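Local coordinates for phenylalanine-4-hydroxylase (Colwellia psychrerythraea, PDB 2V28), which probably hydroxylates L-phenylalanine to L-tyrosine with molecular oxygen and tetrahydrobiopterin, using a non-haem iron, at residues T104-R109 with P118-E123. Sequence-based numbering, arbitrary orientation.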
loop_
_atom_site.group_PDB
_atom_site.type_symbol
_atom_site.label_atom_id
_atom_site.label_comp_id
_atom_site.label_asym_id
_atom_site.label_seq_id
_atom_site.Cartn_x
_atom_site.Cartn_y
_atom_site.Cartn_z
ATOM N N THR A 104 -26.148 -4.427 7.986
ATOM C CA THR A 104 -26.912 -3.223 8.249
ATOM C C THR A 104 -26.278 -2.307 9.315
ATOM O O THR A 104 -26.703 -2.230 10.477
ATOM C CB THR A 104 -28.353 -3.589 8.573
ATOM O OG1 THR A 104 -28.357 -4.410 9.741
ATOM C CG2 THR A 104 -28.962 -4.368 7.408
ATOM N N PHE A 105 -25.224 -1.628 8.893
ATOM C CA PHE A 105 -24.594 -0.605 9.686
ATOM C C PHE A 105 -24.035 0.433 8.724
ATOM O O PHE A 105 -23.867 0.146 7.542
ATOM C CB PHE A 105 -23.478 -1.196 10.600
ATOM C CG PHE A 105 -22.226 -1.650 9.872
ATOM C CD1 PHE A 105 -22.083 -2.978 9.447
ATOM C CD2 PHE A 105 -21.166 -0.760 9.640
ATOM C CE1 PHE A 105 -20.935 -3.405 8.781
ATOM C CE2 PHE A 105 -20.022 -1.179 8.970
ATOM C CZ PHE A 105 -19.893 -2.503 8.549
ATOM N N ILE A 106 -23.742 1.617 9.257
ATOM C CA ILE A 106 -23.054 2.674 8.530
ATOM C C ILE A 106 -21.807 3.105 9.317
ATOM O O ILE A 106 -21.749 3.021 10.553
ATOM C CB ILE A 106 -23.997 3.872 8.227
ATOM C CG1 ILE A 106 -23.437 4.784 7.125
ATOM C CG2 ILE A 106 -24.308 4.662 9.507
ATOM C CD1 ILE A 106 -24.473 5.317 6.160
ATOM N N ARG A 107 -20.801 3.546 8.583
ATOM C CA ARG A 107 -19.496 3.895 9.136
ATOM C C ARG A 107 -19.611 5.070 10.110
ATOM O O ARG A 107 -20.569 5.801 10.068
ATOM C CB ARG A 107 -18.542 4.265 8.001
ATOM C CG ARG A 107 -18.959 5.537 7.252
ATOM C CD ARG A 107 -18.153 5.720 5.982
ATOM N NE ARG A 107 -18.541 4.733 4.981
ATOM C CZ ARG A 107 -18.144 4.754 3.714
ATOM N NH1 ARG A 107 -17.338 5.705 3.274
ATOM N NH2 ARG A 107 -18.546 3.806 2.899
ATOM N N SER A 108 -18.626 5.225 10.993
ATOM C CA SER A 108 -18.571 6.374 11.913
ATOM C C SER A 108 -18.155 7.617 11.145
ATOM O O SER A 108 -17.611 7.494 10.061
ATOM C CB SER A 108 -17.535 6.101 12.999
ATOM O OG SER A 108 -16.274 5.789 12.417
ATOM N N ARG A 109 -18.389 8.811 11.702
ATOM C CA ARG A 109 -17.830 10.041 11.119
ATOM C C ARG A 109 -16.334 9.933 10.909
ATOM O O ARG A 109 -15.821 10.364 9.877
ATOM C CB ARG A 109 -18.052 11.265 12.017
ATOM C CG ARG A 109 -19.477 11.727 12.136
ATOM C CD ARG A 109 -19.879 12.627 10.994
ATOM N NE ARG A 109 -21.308 12.884 11.093
ATOM C CZ ARG A 109 -22.006 13.627 10.248
ATOM N NH1 ARG A 109 -21.408 14.191 9.208
ATOM N NH2 ARG A 109 -23.310 13.789 10.455
ATOM N N PRO A 118 -17.146 -3.388 4.444
ATOM C CA PRO A 118 -18.254 -2.836 3.640
ATOM C C PRO A 118 -19.484 -2.449 4.479
ATOM O O PRO A 118 -20.207 -3.322 4.965
ATOM C CB PRO A 118 -18.597 -3.975 2.667
ATOM C CG PRO A 118 -18.032 -5.217 3.279
ATOM C CD PRO A 118 -16.809 -4.772 4.059
ATOM N N ASP A 119 -19.737 -1.155 4.635
ATOM C CA ASP A 119 -20.937 -0.729 5.347
ATOM C C ASP A 119 -22.116 -0.648 4.363
ATOM O O ASP A 119 -21.975 -0.993 3.174
ATOM C CB ASP A 119 -20.708 0.582 6.136
ATOM C CG ASP A 119 -20.620 1.813 5.230
ATOM O OD1 ASP A 119 -20.617 2.942 5.755
ATOM O OD2 ASP A 119 -20.574 1.651 4.000
ATOM N N ILE A 120 -23.267 -0.190 4.852
ATOM C CA ILE A 120 -24.486 -0.119 4.027
ATOM C C ILE A 120 -24.351 0.829 2.812
ATOM O O ILE A 120 -24.954 0.587 1.755
ATOM C CB ILE A 120 -25.722 0.196 4.897
ATOM C CG1 ILE A 120 -27.016 -0.238 4.188
ATOM C CG2 ILE A 120 -25.737 1.697 5.334
ATOM C CD1 ILE A 120 -28.074 -0.750 5.123
ATOM N N PHE A 121 -23.568 1.902 2.939
ATOM C CA PHE A 121 -23.377 2.759 1.767
ATOM C C PHE A 121 -22.533 2.032 0.733
ATOM O O PHE A 121 -22.909 1.996 -0.430
ATOM C CB PHE A 121 -22.814 4.127 2.110
ATOM C CG PHE A 121 -22.602 5.007 0.908
ATOM C CD1 PHE A 121 -23.641 5.806 0.413
ATOM C CD2 PHE A 121 -21.357 5.039 0.275
ATOM C CE1 PHE A 121 -23.425 6.618 -0.703
ATOM C CE2 PHE A 121 -21.132 5.850 -0.835
ATOM C CZ PHE A 121 -22.171 6.623 -1.326
ATOM N N HIS A 122 -21.425 1.426 1.164
ATOM C CA HIS A 122 -20.590 0.598 0.267
ATOM C C HIS A 122 -21.453 -0.454 -0.495
ATOM O O HIS A 122 -21.403 -0.588 -1.728
ATOM C CB HIS A 122 -19.481 -0.077 1.102
ATOM C CG HIS A 122 -18.587 -0.977 0.309
ATOM N ND1 HIS A 122 -17.434 -0.529 -0.300
ATOM C CD2 HIS A 122 -18.676 -2.295 0.025
ATOM C CE1 HIS A 122 -16.861 -1.530 -0.941
ATOM N NE2 HIS A 122 -17.598 -2.613 -0.765
ATOM N N GLU A 123 -22.266 -1.186 0.268
ATOM C CA GLU A 123 -23.085 -2.253 -0.270
ATOM C C GLU A 123 -24.174 -1.779 -1.218
ATOM O O GLU A 123 -24.250 -2.277 -2.322
ATOM C CB GLU A 123 -23.730 -3.073 0.843
ATOM C CG GLU A 123 -22.731 -3.691 1.781
ATOM C CD GLU A 123 -21.929 -4.803 1.158
ATOM O OE1 GLU A 123 -21.699 -4.826 -0.083
ATOM O OE2 GLU A 123 -21.495 -5.656 1.947
#
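Arg107 and Asp119 each place CG between the backbone N and the carbonyl carbon (chi1 65° and 73°), and a bend at chi3 of Arg107 brings the NE/NH2 edge of its guanidinium alongside the carboxylate. The grip is side-on and two-pronged: NE of Arg107 lies 2.8 Å from OD1 of Asp119, and NH2 of Arg107 lies 3.2 Å from OD2 of Asp119. Both oxygens sit close to the guanidinium plane, yet both nitrogens meet them from above the carboxylate plane, the two planes being 35° apart. The backbone N of Arg107 uses the anti lone pair of Asp119 OD1, at 2.9 Å. On the other oxygen, His122 N donates to OD2 of Asp119 almost straight (3.0 Å), the N-cap bond of helix 120-127. Each carboxylate oxygen thus accepts two bonds, which fixes its rotation in a buried setting. Beside it, Ile120 N donates to Phe105 O at 2.8 Å, and CA of Asp119 stands over one face of the Phe105 ring, 4.1 Å from the centroid, a CH-pi contact. With an alanine at Asp119, NE and the backbone N of Arg107 would probably lose their shared acceptor, and the helix start its cap. Ile106 CD1 packs on Ile120 CG2 nearby, while NH1 of Arg107 is held by Met112 O. The result is an N-capped helix tied by a salt bridge to the loop after strand 99-103; this helix carries His122 and His127, which with Glu167 bind the iron, absent from this apo model, of the biopterin-dependent aromatic amino acid hydroxylases.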